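Local structure of transcriptional regulator (Thermus thermophilus, 2H0A) at residues G58-S63 / A238-L243; V94-R99 / A230-A235; Y108-P113 / E143-A148; H173-E176 / P181-V184; E19-V24 / Y30-F35. The protein probably acts as a CcpA-like transcriptional repressor of the LacI/GalR family, with a periplasmic-binding-protein-like core that probably senses an effector. All coordinates share one frame; numbering follows the deposited sequence.

Contact 1. Residues G58-S63 / A238-L243; sequences GLILAS and ARAAQL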
# COMPACT_ATOMS: atom_id res chain seq x y z
N GLY A 58 28.35 3.09 -5.28
CA GLY A 58 27.74 1.93 -5.89
C GLY A 58 26.24 1.88 -5.71
O GLY A 58 25.70 2.48 -4.78
N LEU A 59 25.57 1.16 -6.60
CA LEU A 59 24.11 1.05 -6.56
C LEU A 59 23.58 -0.39 -6.44
O LEU A 59 24.02 -1.30 -7.14
CB LEU A 59 23.50 1.70 -7.81
CG LEU A 59 23.66 3.21 -8.03
N ILE A 60 22.61 -0.57 -5.54
CA ILE A 60 21.97 -1.87 -5.32
C ILE A 60 20.51 -1.73 -5.74
O ILE A 60 19.74 -1.03 -5.09
CB ILE A 60 22.04 -2.27 -3.82
CG1 ILE A 60 23.50 -2.47 -3.40
CG2 ILE A 60 21.21 -3.54 -3.58
CD1 ILE A 60 23.69 -2.80 -1.94
N LEU A 61 20.13 -2.39 -6.83
CA LEU A 61 18.76 -2.31 -7.32
C LEU A 61 17.93 -3.48 -6.82
O LEU A 61 18.29 -4.63 -7.00
CB LEU A 61 18.76 -2.31 -8.85
CG LEU A 61 17.77 -1.36 -9.52
CD1 LEU A 61 17.72 -1.66 -11.01
CD2 LEU A 61 16.38 -1.49 -8.90
N ALA A 62 16.78 -3.17 -6.21
CA ALA A 62 15.92 -4.21 -5.65
C ALA A 62 14.63 -4.53 -6.42
O ALA A 62 13.94 -3.65 -6.92
CB ALA A 62 15.58 -3.86 -4.20
N SER A 63 14.34 -5.83 -6.49
CA SER A 63 13.15 -6.40 -7.12
C SER A 63 12.79 -6.01 -8.54
O SER A 63 12.17 -6.80 -9.25
CB SER A 63 11.93 -6.14 -6.23
OG SER A 63 12.14 -6.68 -4.94
N ALA A 238 22.55 -8.96 2.26
CA ALA A 238 23.95 -9.05 2.67
C ALA A 238 24.83 -9.53 1.51
O ALA A 238 25.92 -9.00 1.29
CB ALA A 238 24.10 -9.99 3.86
N ARG A 239 24.37 -10.54 0.78
CA ARG A 239 25.15 -11.05 -0.35
C ARG A 239 25.23 -9.97 -1.42
O ARG A 239 26.28 -9.77 -2.04
CB ARG A 239 24.51 -12.31 -0.93
CG ARG A 239 25.19 -12.84 -2.19
CD ARG A 239 26.70 -13.05 -1.98
NE ARG A 239 26.97 -13.93 -0.85
CZ ARG A 239 28.18 -14.20 -0.38
NH1 ARG A 239 29.25 -13.65 -0.94
NH2 ARG A 239 28.32 -15.00 0.67
N ALA A 240 24.12 -9.28 -1.65
CA ALA A 240 24.06 -8.21 -2.63
C ALA A 240 25.08 -7.13 -2.26
O ALA A 240 25.75 -6.56 -3.12
CB ALA A 240 22.67 -7.61 -2.64
N ALA A 241 25.19 -6.84 -0.97
CA ALA A 241 26.13 -5.84 -0.50
C ALA A 241 27.58 -6.28 -0.75
O ALA A 241 28.38 -5.52 -1.31
CB ALA A 241 25.91 -5.57 0.99
N GLN A 242 27.92 -7.51 -0.36
CA GLN A 242 29.27 -8.03 -0.53
C GLN A 242 29.75 -7.97 -1.97
O GLN A 242 30.87 -7.54 -2.23
CB GLN A 242 29.36 -9.48 -0.03
CG GLN A 242 30.74 -10.12 -0.23
CD GLN A 242 31.84 -9.49 0.62
OE1 GLN A 242 33.03 -9.60 0.29
NE2 GLN A 242 31.47 -8.87 1.74
N LEU A 243 28.92 -8.41 -2.90
CA LEU A 243 29.27 -8.38 -4.32
C LEU A 243 29.59 -6.96 -4.71
O LEU A 243 30.58 -6.71 -5.40
CB LEU A 243 28.12 -8.89 -5.19
CG LEU A 243 27.75 -10.38 -5.13
CD1 LEU A 243 26.41 -10.59 -5.79
CD2 LEU A 243 28.81 -11.20 -5.82
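I60, on strand 58-62, is the residue through which the strand meets helix 233-248, and its branches reach A240 and A241. The CB bond already points at the helix, and at CB the side chain forks. CG2, which stands opposite the backbone N, heads for A240 and comes within 4.4 Å of its CB, methyl against methyl. CG1 takes the other course (chi1 -64°) and meets neither alanine closely, but chi2 of 177° stretches the chain so that CD1 is carried on to the next residue of the helix. There I60 CD1 rests 4.2 Å from A241 CA, touching the helix backbone more than the A241 methyl. No hydrogen bond crosses; about 93 Å² is buried, and all three residues are buried. With only methyls on the helix side, the I60 and A240 CA atoms come to 7.2 Å. V82 and V84 of strand 81-84 and I21 of helix 12-25 also touch I60. A beta-branched side chain of a central parallel strand packed on alanines of a covering helix is characteristic of the Rossmann-like alpha/beta sandwich of type I periplasmic-binding-protein subdomains.

Contact 2. Residues V94-R99 / A230-A235; sequences VYLDNR and AQPVEA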
# COMPACT_ATOMS: atom_id res chain seq x y z
N VAL A 94 21.67 -11.30 -7.34
CA VAL A 94 21.37 -12.27 -6.31
C VAL A 94 19.86 -12.45 -6.48
O VAL A 94 19.15 -11.49 -6.78
CB VAL A 94 21.78 -11.76 -4.90
CG1 VAL A 94 22.47 -10.44 -5.02
CG2 VAL A 94 20.57 -11.68 -3.97
N TYR A 95 19.37 -13.67 -6.33
CA TYR A 95 17.94 -13.92 -6.49
C TYR A 95 17.56 -15.24 -5.85
O TYR A 95 18.42 -16.04 -5.51
CB TYR A 95 17.57 -13.96 -7.97
CG TYR A 95 18.30 -15.05 -8.72
CD1 TYR A 95 19.63 -14.88 -9.12
CD2 TYR A 95 17.68 -16.27 -9.00
CE1 TYR A 95 20.32 -15.90 -9.75
CE2 TYR A 95 18.37 -17.30 -9.63
CZ TYR A 95 19.69 -17.11 -10.01
OH TYR A 95 20.39 -18.13 -10.61
N LEU A 96 16.26 -15.45 -5.70
CA LEU A 96 15.73 -16.67 -5.10
C LEU A 96 15.09 -17.58 -6.13
O LEU A 96 14.55 -17.12 -7.13
CB LEU A 96 14.68 -16.32 -4.05
CG LEU A 96 14.25 -17.51 -3.19
CD1 LEU A 96 15.05 -17.47 -1.91
CD2 LEU A 96 12.78 -17.46 -2.89
N ASP A 97 15.15 -18.89 -5.88
CA ASP A 97 14.52 -19.85 -6.77
C ASP A 97 13.05 -19.95 -6.33
O ASP A 97 12.68 -20.83 -5.56
CB ASP A 97 15.17 -21.23 -6.63
CG ASP A 97 14.70 -22.22 -7.69
OD1 ASP A 97 13.48 -22.28 -7.96
OD2 ASP A 97 15.55 -22.94 -8.24
N ASN A 98 12.23 -19.02 -6.81
CA ASN A 98 10.82 -18.99 -6.45
C ASN A 98 9.99 -20.15 -6.98
O ASN A 98 8.97 -20.49 -6.39
CB ASN A 98 10.19 -17.67 -6.91
CG ASN A 98 10.37 -16.56 -5.90
OD1 ASN A 98 9.68 -16.52 -4.87
ND2 ASN A 98 11.31 -15.66 -6.16
N ARG A 99 10.41 -20.75 -8.09
CA ARG A 99 9.68 -21.88 -8.66
C ARG A 99 9.78 -23.01 -7.65
O ARG A 99 8.81 -23.70 -7.35
CB ARG A 99 10.28 -22.32 -9.99
CG ARG A 99 9.30 -23.07 -10.87
CD ARG A 99 10.00 -23.87 -11.95
NE ARG A 99 9.08 -24.34 -12.97
CZ ARG A 99 8.52 -23.56 -13.90
NH1 ARG A 99 8.79 -22.25 -13.93
NH2 ARG A 99 7.69 -24.08 -14.79
N ALA A 230 9.90 -20.01 3.75
CA ALA A 230 10.80 -18.92 4.13
C ALA A 230 11.91 -18.52 3.16
O ALA A 230 12.63 -19.37 2.65
CB ALA A 230 11.40 -19.21 5.51
N GLN A 231 12.02 -17.22 2.93
CA GLN A 231 13.04 -16.64 2.08
C GLN A 231 14.13 -16.04 2.98
O GLN A 231 13.82 -15.44 4.00
CB GLN A 231 12.49 -15.49 1.24
CG GLN A 231 11.45 -15.83 0.21
CD GLN A 231 11.20 -14.64 -0.70
OE1 GLN A 231 12.06 -14.28 -1.52
NE2 GLN A 231 10.04 -14.01 -0.56
N PRO A 232 15.41 -16.20 2.60
CA PRO A 232 16.54 -15.66 3.39
C PRO A 232 16.83 -14.25 2.89
O PRO A 232 17.91 -13.98 2.36
CB PRO A 232 17.67 -16.63 3.05
CG PRO A 232 17.38 -16.96 1.59
CD PRO A 232 15.89 -17.15 1.57
N VAL A 233 15.85 -13.37 3.05
CA VAL A 233 15.92 -11.99 2.57
C VAL A 233 17.09 -11.15 3.07
O VAL A 233 17.69 -10.41 2.29
CB VAL A 233 14.59 -11.26 2.87
CG1 VAL A 233 14.56 -9.92 2.17
CG2 VAL A 233 13.42 -12.11 2.41
N GLU A 234 17.43 -11.25 4.34
CA GLU A 234 18.56 -10.49 4.87
C GLU A 234 19.83 -10.98 4.20
O GLU A 234 20.62 -10.18 3.69
CB GLU A 234 18.66 -10.66 6.39
CG GLU A 234 17.42 -10.21 7.14
CD GLU A 234 16.35 -11.29 7.20
OE1 GLU A 234 16.15 -12.00 6.19
OE2 GLU A 234 15.69 -11.42 8.25
N ALA A 235 20.02 -12.30 4.19
CA ALA A 235 21.20 -12.91 3.57
C ALA A 235 21.30 -12.51 2.10
O ALA A 235 22.39 -12.36 1.55
CB ALA A 235 21.14 -14.44 3.71
O HOH W 1 12.04 -13.29 -4.31
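L96 lies against Q231 and P232, its two methyls divided between them. CD1 of L96 approaches the proline ring at CD, 3.6 Å away, while L96 CD2 lies 3.7 Å from Q231 CG and also beside the amide oxygen OE1. The leucine owes this reach to its first torsion, which sets CG anti to the backbone N (chi1 -170°). Q231 runs extended beyond CG, so that its amide is delivered past the leucine to a water. That water donates to Q231 OE1 at 3.0 Å and accepts from N98 ND2 at 3.1 Å, a polar bridge beside the apolar contact.

The next shell fixes these groups. N98 OD1 takes a hydrogen bond from R137 NE, which sets the rotation of that amide, and Q231 NE2 has a weak bond to D216 OD1. R16 NH2 bonds to Q231 O and forms a salt bridge with E234, tying this turn to helix 12-25. With an alanine in place of Q231, the bridging water would probably lose its acceptor, and the CD2 methyl of L96 would be left without its cover from CG and the amide.

On the other segment, D97 OD1 caps L100 N at the start of helix 99-109, and D97 OD2 pairs with R259. F260 touches both L96 and P232. Since the chain passes from strand 92-96 to helix 99-109 and from strand 227-230 to helix 233-248 here, the contact probably joins two of the three interdomain crossovers that form the hinge of the LacI/GalR fold.

Contact 3. Residues Y108-P113 / E143-A148; sequences YLARFP and EALKEA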
# COMPACT_ATOMS: atom_id res chain seq x y z
N TYR A 108 3.91 -30.10 -0.30
CA TYR A 108 3.62 -30.12 1.12
C TYR A 108 2.13 -30.17 1.41
O TYR A 108 1.67 -31.02 2.18
CB TYR A 108 4.23 -28.89 1.81
CG TYR A 108 3.94 -28.85 3.30
CD1 TYR A 108 4.45 -29.83 4.15
CD2 TYR A 108 3.16 -27.84 3.85
CE1 TYR A 108 4.20 -29.80 5.52
CE2 TYR A 108 2.89 -27.79 5.22
CZ TYR A 108 3.42 -28.78 6.05
OH TYR A 108 3.18 -28.77 7.40
N LEU A 109 1.39 -29.24 0.81
CA LEU A 109 -0.06 -29.16 1.00
C LEU A 109 -0.74 -30.40 0.44
O LEU A 109 -1.80 -30.80 0.90
CB LEU A 109 -0.59 -27.92 0.29
CG LEU A 109 -1.09 -26.77 1.17
CD1 LEU A 109 -0.25 -26.64 2.41
CD2 LEU A 109 -1.06 -25.48 0.35
N ALA A 110 -0.10 -31.00 -0.56
CA ALA A 110 -0.60 -32.20 -1.19
C ALA A 110 -0.66 -33.37 -0.21
O ALA A 110 -1.09 -34.46 -0.57
CB ALA A 110 0.29 -32.56 -2.35
N ARG A 111 -0.25 -33.15 1.03
CA ARG A 111 -0.25 -34.23 2.01
C ARG A 111 -1.39 -34.09 3.01
O ARG A 111 -1.42 -34.80 4.01
CB ARG A 111 1.08 -34.24 2.75
CG ARG A 111 2.30 -34.16 1.83
CD ARG A 111 3.57 -34.01 2.64
NE ARG A 111 3.73 -35.12 3.56
CZ ARG A 111 4.49 -35.10 4.66
NH1 ARG A 111 5.16 -34.00 4.97
NH2 ARG A 111 4.55 -36.17 5.44
N PHE A 112 -2.33 -33.20 2.72
CA PHE A 112 -3.46 -32.96 3.61
C PHE A 112 -4.84 -33.17 3.00
O PHE A 112 -5.03 -33.05 1.79
CB PHE A 112 -3.41 -31.53 4.17
CG PHE A 112 -2.15 -31.20 4.89
CD1 PHE A 112 -0.96 -31.00 4.20
CD2 PHE A 112 -2.15 -31.08 6.28
CE1 PHE A 112 0.22 -30.69 4.88
CE2 PHE A 112 -0.99 -30.78 6.97
CZ PHE A 112 0.20 -30.58 6.27
N PRO A 113 -5.83 -33.48 3.84
CA PRO A 113 -7.22 -33.70 3.43
C PRO A 113 -7.90 -32.38 3.03
O PRO A 113 -7.46 -31.30 3.44
CB PRO A 113 -7.86 -34.30 4.69
CG PRO A 113 -6.70 -34.96 5.37
CD PRO A 113 -5.61 -33.96 5.22
N GLU A 143 3.09 -27.66 -10.75
CA GLU A 143 3.89 -28.82 -11.13
C GLU A 143 3.94 -29.83 -9.99
O GLU A 143 3.77 -31.03 -10.22
CB GLU A 143 5.30 -28.38 -11.51
CG GLU A 143 5.36 -27.48 -12.75
CD GLU A 143 5.23 -28.25 -14.06
OE1 GLU A 143 4.23 -28.99 -14.25
OE2 GLU A 143 6.14 -28.11 -14.92
N ALA A 144 4.18 -29.37 -8.77
CA ALA A 144 4.25 -30.27 -7.63
C ALA A 144 2.91 -30.94 -7.37
O ALA A 144 2.85 -32.14 -7.11
CB ALA A 144 4.71 -29.52 -6.39
N LEU A 145 1.83 -30.16 -7.44
CA LEU A 145 0.49 -30.69 -7.22
C LEU A 145 0.16 -31.76 -8.24
O LEU A 145 -0.41 -32.79 -7.91
CB LEU A 145 -0.55 -29.57 -7.34
CG LEU A 145 -0.69 -28.62 -6.15
CD1 LEU A 145 -1.77 -27.60 -6.45
CD2 LEU A 145 -1.02 -29.42 -4.88
N LYS A 146 0.53 -31.51 -9.49
CA LYS A 146 0.29 -32.45 -10.57
C LYS A 146 1.01 -33.75 -10.27
O LYS A 146 0.42 -34.83 -10.28
CB LYS A 146 0.80 -31.86 -11.88
CG LYS A 146 0.52 -32.72 -13.10
CD LYS A 146 0.99 -32.02 -14.36
CE LYS A 146 0.59 -32.83 -15.60
NZ LYS A 146 1.01 -32.16 -16.87
N GLU A 147 2.31 -33.63 -9.99
CA GLU A 147 3.16 -34.78 -9.71
C GLU A 147 2.73 -35.56 -8.48
O GLU A 147 3.20 -36.68 -8.26
CB GLU A 147 4.61 -34.31 -9.56
CG GLU A 147 5.07 -33.50 -10.77
CD GLU A 147 6.52 -33.06 -10.69
OE1 GLU A 147 6.92 -32.47 -9.67
OE2 GLU A 147 7.26 -33.31 -11.67
N ALA A 148 1.83 -35.00 -7.68
CA ALA A 148 1.37 -35.67 -6.48
C ALA A 148 -0.02 -36.28 -6.63
O ALA A 148 -0.58 -36.83 -5.68
CB ALA A 148 1.39 -34.70 -5.31
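The flat groups, the rings of Y108 and F112, sit on the opposite side of A110 from the residues it touches, A148 and L145. F112 CE1 stands 3.8 Å above the Y108 ring plane, over its centre, so one face of the tyrosine carries an aromatic C-H. The F112 ring in turn has Y108 C and L109 O at its edge, in its own plane. The backbone leading into the ring thus meets its rim, not a face. The chain reverses here in a type I beta turn from L109 to F112, closed by F112 N to L109 O at 3.1 Å, which puts the two rings close together.

A110 occupies the second position of that turn and points its methyl at the other segment. A110 CB lies 3.8 Å from A148 CB, methyl to methyl, and 4.2 Å from L145 CD2. In L145, CD1 prolongs the chain (chi2 -179°), which leaves the other branch, CD2, to turn to the alanine. No hydrogen bond links the two segments, and the 104 Å² they bury is partly at the surface, A148 being exposed. A148 N still bonds to L145 O at 3.2 Å, so A148 follows directly on the last helical turn. R150 NH1 bonds to both A110 O and F112 O, adding a polar tie beside the methyls.

Around this pair of helix ends, L109 and L145 both touch I116 of strand 116-121, while L109 also meets N183 and F185 of strand 182-185 and L213 of strand 210-215, so the end of helix 99-109 lies on the sheet with the end of helix 133-147 alongside.

Contact 4. Residues H173-E176 / P181-V184; sequences HFLE and PLNV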
# COMPACT_ATOMS: atom_id res chain seq x y z
N HIS A 173 -14.09 -16.44 0.00
CA HIS A 173 -14.37 -16.92 -1.34
C HIS A 173 -14.29 -18.45 -1.39
O HIS A 173 -15.19 -19.11 -1.90
CB HIS A 173 -13.37 -16.34 -2.33
CG HIS A 173 -13.57 -16.82 -3.73
ND1 HIS A 173 -14.63 -16.42 -4.51
CD2 HIS A 173 -12.86 -17.70 -4.48
CE1 HIS A 173 -14.57 -17.04 -5.68
NE2 HIS A 173 -13.51 -17.82 -5.68
N PHE A 174 -13.21 -18.99 -0.84
CA PHE A 174 -13.01 -20.43 -0.82
C PHE A 174 -14.08 -21.15 0.00
O PHE A 174 -14.49 -22.27 -0.33
CB PHE A 174 -11.65 -20.77 -0.22
CG PHE A 174 -10.49 -20.06 -0.88
CD1 PHE A 174 -10.43 -19.93 -2.26
CD2 PHE A 174 -9.41 -19.63 -0.12
CE1 PHE A 174 -9.30 -19.38 -2.88
CE2 PHE A 174 -8.28 -19.08 -0.72
CZ PHE A 174 -8.22 -18.96 -2.10
N LEU A 175 -14.54 -20.53 1.08
CA LEU A 175 -15.53 -21.14 1.94
C LEU A 175 -16.88 -21.38 1.29
O LEU A 175 -17.65 -22.21 1.77
CB LEU A 175 -15.72 -20.32 3.22
CG LEU A 175 -14.52 -20.41 4.17
CD1 LEU A 175 -14.69 -19.42 5.30
CD2 LEU A 175 -14.37 -21.83 4.70
N GLU A 176 -17.18 -20.67 0.21
CA GLU A 176 -18.46 -20.91 -0.45
C GLU A 176 -18.30 -22.02 -1.50
O GLU A 176 -19.27 -22.49 -2.09
CB GLU A 176 -19.04 -19.62 -1.05
CG GLU A 176 -18.05 -18.62 -1.59
CD GLU A 176 -18.70 -17.27 -1.95
OE1 GLU A 176 -19.36 -16.67 -1.07
OE2 GLU A 176 -18.55 -16.81 -3.11
N PRO A 181 -12.37 -29.48 6.29
CA PRO A 181 -11.06 -28.85 6.24
C PRO A 181 -10.68 -28.46 4.82
O PRO A 181 -11.11 -29.09 3.85
CB PRO A 181 -10.14 -29.93 6.77
CG PRO A 181 -10.74 -31.15 6.15
CD PRO A 181 -12.23 -30.95 6.38
N LEU A 182 -9.88 -27.41 4.70
CA LEU A 182 -9.41 -26.97 3.41
C LEU A 182 -8.03 -26.33 3.57
O LEU A 182 -7.68 -25.80 4.62
CB LEU A 182 -10.39 -26.00 2.74
CG LEU A 182 -10.65 -24.63 3.36
CD1 LEU A 182 -11.36 -23.75 2.36
CD2 LEU A 182 -11.49 -24.80 4.61
N ASN A 183 -7.25 -26.42 2.50
CA ASN A 183 -5.89 -25.90 2.50
C ASN A 183 -5.77 -24.68 1.64
O ASN A 183 -6.34 -24.61 0.56
CB ASN A 183 -4.96 -27.00 2.01
CG ASN A 183 -5.17 -28.29 2.75
OD1 ASN A 183 -4.88 -28.37 3.95
ND2 ASN A 183 -5.68 -29.30 2.06
N VAL A 184 -5.00 -23.72 2.14
CA VAL A 184 -4.78 -22.46 1.45
C VAL A 184 -3.30 -22.10 1.33
O VAL A 184 -2.55 -22.15 2.30
CB VAL A 184 -5.49 -21.29 2.18
CG1 VAL A 184 -5.22 -19.97 1.44
CG2 VAL A 184 -6.99 -21.55 2.28
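The return from helix 164-175 to strand 182-185 completes a beta-alpha-beta crossover begun by strand 157-160, and here F174 and L175 of the helix meet L182 and V184 of the strand. The crossover passes over strand 116-121, which lies between the two strands in the sheet. L182 and V184, two residues apart on the strand, both point to the helix.

V184 presents both methyls to one side of the F174 ring: CG1 lies 3.8 Å from F174 CE2, and CG2 lies 3.9 Å from F174 CD2. The methyls approach obliquely, so neither a face-on nor an edge-on contact describes the pair. L182 divides its two methyls between neighbouring helix residues. CD1 of L182 meets the CB of F174 at 4.0 Å, where the ring is joined, and L182 CD2 touches L175 CD2 at 4.1 Å. Those two leucine side chains cross at about a right angle. L182 CG lies between the backbone N and the carbonyl carbon (chi1 65°), the crowded position, and from there both methyls face the helix. The contact is wholly apolar across the segments and buries 169 Å².

N183 points to the other side of the sheet, where its ND2 bonds to P113 O. The F174 ring also meets F117 of strand 116-121, with planes at about 30°, and I119 of that strand touches both F174 and V184. At the helix end, E176 packs on R172 of the second subunit, so this end lies near the partner chain.

Contact 5. Residues E19-V24 / Y30-F35; sequences EGIEGV and YDLALF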
# COMPACT_ATOMS: atom_id res chain seq x y z
N GLU A 19 18.11 -4.40 6.01
CA GLU A 19 18.76 -4.73 7.26
C GLU A 19 19.95 -5.60 6.87
O GLU A 19 21.03 -5.50 7.45
CB GLU A 19 17.83 -5.52 8.17
CG GLU A 19 18.44 -5.88 9.53
CD GLU A 19 17.47 -6.61 10.44
OE1 GLU A 19 16.39 -6.04 10.74
OE2 GLU A 19 17.78 -7.74 10.88
N GLY A 20 19.73 -6.45 5.86
CA GLY A 20 20.77 -7.33 5.38
C GLY A 20 21.92 -6.57 4.76
O GLY A 20 23.07 -6.94 4.93
N ILE A 21 21.61 -5.50 4.03
CA ILE A 21 22.62 -4.67 3.38
C ILE A 21 23.35 -3.81 4.39
O ILE A 21 24.58 -3.72 4.37
CB ILE A 21 21.98 -3.74 2.33
CG1 ILE A 21 21.38 -4.57 1.19
CG2 ILE A 21 23.02 -2.78 1.81
CD1 ILE A 21 20.61 -3.77 0.17
N GLU A 22 22.60 -3.15 5.27
CA GLU A 22 23.19 -2.29 6.29
C GLU A 22 24.16 -3.10 7.13
O GLU A 22 25.30 -2.70 7.35
CB GLU A 22 22.11 -1.71 7.20
CG GLU A 22 21.12 -0.80 6.49
CD GLU A 22 20.23 -0.03 7.46
OE1 GLU A 22 19.60 -0.67 8.33
OE2 GLU A 22 20.16 1.21 7.34
N GLY A 23 23.69 -4.24 7.62
CA GLY A 23 24.53 -5.09 8.43
C GLY A 23 25.89 -5.25 7.79
O GLY A 23 26.92 -5.16 8.47
N VAL A 24 25.91 -5.46 6.48
CA VAL A 24 27.17 -5.63 5.77
C VAL A 24 27.89 -4.32 5.52
O VAL A 24 28.94 -4.07 6.11
CB VAL A 24 26.94 -6.36 4.42
CG1 VAL A 24 28.22 -6.39 3.60
CG2 VAL A 24 26.47 -7.77 4.68
N TYR A 30 30.71 1.98 5.07
CA TYR A 30 30.04 2.63 3.96
C TYR A 30 28.69 3.15 4.44
O TYR A 30 28.08 2.57 5.34
CB TYR A 30 29.81 1.67 2.79
CG TYR A 30 30.97 1.56 1.83
CD1 TYR A 30 32.13 0.86 2.18
CD2 TYR A 30 30.92 2.15 0.57
CE1 TYR A 30 33.20 0.74 1.29
CE2 TYR A 30 31.98 2.04 -0.33
CZ TYR A 30 33.12 1.33 0.04
OH TYR A 30 34.17 1.22 -0.84
N ASP A 31 28.23 4.25 3.85
CA ASP A 31 26.94 4.83 4.22
C ASP A 31 25.89 4.38 3.21
O ASP A 31 26.18 4.21 2.03
CB ASP A 31 27.02 6.36 4.24
CG ASP A 31 27.53 6.90 5.57
OD2 ASP A 31 26.76 7.58 6.27
N LEU A 32 24.66 4.20 3.69
CA LEU A 32 23.58 3.75 2.82
C LEU A 32 22.57 4.85 2.49
O LEU A 32 22.02 5.49 3.39
CB LEU A 32 22.86 2.57 3.47
CG LEU A 32 21.95 1.76 2.56
CD1 LEU A 32 22.77 1.16 1.43
CD2 LEU A 32 21.26 0.66 3.37
N ALA A 33 22.33 5.07 1.20
CA ALA A 33 21.38 6.08 0.76
C ALA A 33 20.15 5.40 0.16
O ALA A 33 20.18 4.88 -0.95
CB ALA A 33 22.03 6.99 -0.26
N LEU A 34 19.06 5.43 0.91
CA LEU A 34 17.80 4.82 0.50
C LEU A 34 17.05 5.69 -0.50
O LEU A 34 16.71 6.83 -0.21
CB LEU A 34 16.94 4.59 1.75
CG LEU A 34 16.11 3.32 1.88
CD1 LEU A 34 15.36 3.35 3.20
CD2 LEU A 34 15.15 3.19 0.71
N PHE A 35 16.77 5.15 -1.68
CA PHE A 35 16.04 5.91 -2.69
C PHE A 35 14.74 5.25 -3.15
O PHE A 35 14.71 4.62 -4.20
CB PHE A 35 16.92 6.15 -3.93
CG PHE A 35 18.05 7.13 -3.70
CD1 PHE A 35 17.86 8.26 -2.91
CD2 PHE A 35 19.29 6.93 -4.30
CE1 PHE A 35 18.90 9.18 -2.72
CE2 PHE A 35 20.33 7.84 -4.12
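The shortest sound polar bond beside L32 and its partners I21 and E22 is the helical one from G23 N to E19 O, 2.9 Å long. It belongs to the helical turn that carries I21 and E22. Across the contact itself no hydrogen bond forms.

L32 does the touching from the strand with both methyls. Its CD1 lies 4.0 Å from I21 CG2, and L32 CD2 lies 4.2 Å from that same methyl, so the isoleucine branch sits against the fork of the leucine. L32 CD2 also meets E22 CG, at 3.4 Å. Both helix side chains cross the leucine at about a right angle. CG of L32 stands anti to the backbone N (chi1 -165°), which sends the fork toward the helix.

The helix also touches L32 with V18 and L25, and L5 of the neighbouring strand 2-6 touches it too. This packing joins the helix and second strand of the beta-alpha-beta unit formed by strand 2-6, helix 12-25 and strand 31-34. Chemically, the contact grades from the buried I21 methyl to the partly exposed E22: the glutamate meets the leucine mainly with its aliphatic CG, E22 OE2 coming no nearer than 4.2 Å to L32 CD2, so its charge probably takes little part and, the residue being partly exposed, may stay hydrated.

In the fold
Contacts 1 and 5 lie on one side of the chain's centre, about 9 Å apart between centres, and contacts 3 and 4 on the opposite side, about 16 Å apart; centres of the two groups are about 35 to 41 Å apart. Contact 2 stands nearer the middle, its centre about 13 Å from that of contact 1, with which it shares helix 233-248. Contacts 1, 2, 4 and 5 all reach one sheet. Along the chain contact 5 closes first; contact 1 then spans contact 2, which spans contact 3 and, after it, contact 4. A238 and A241 pack on V24 between contacts 1 and 5, and L109 on V184 between 3 and 4. This suggests two alpha/beta subdomains meeting at a hinge near contact 2.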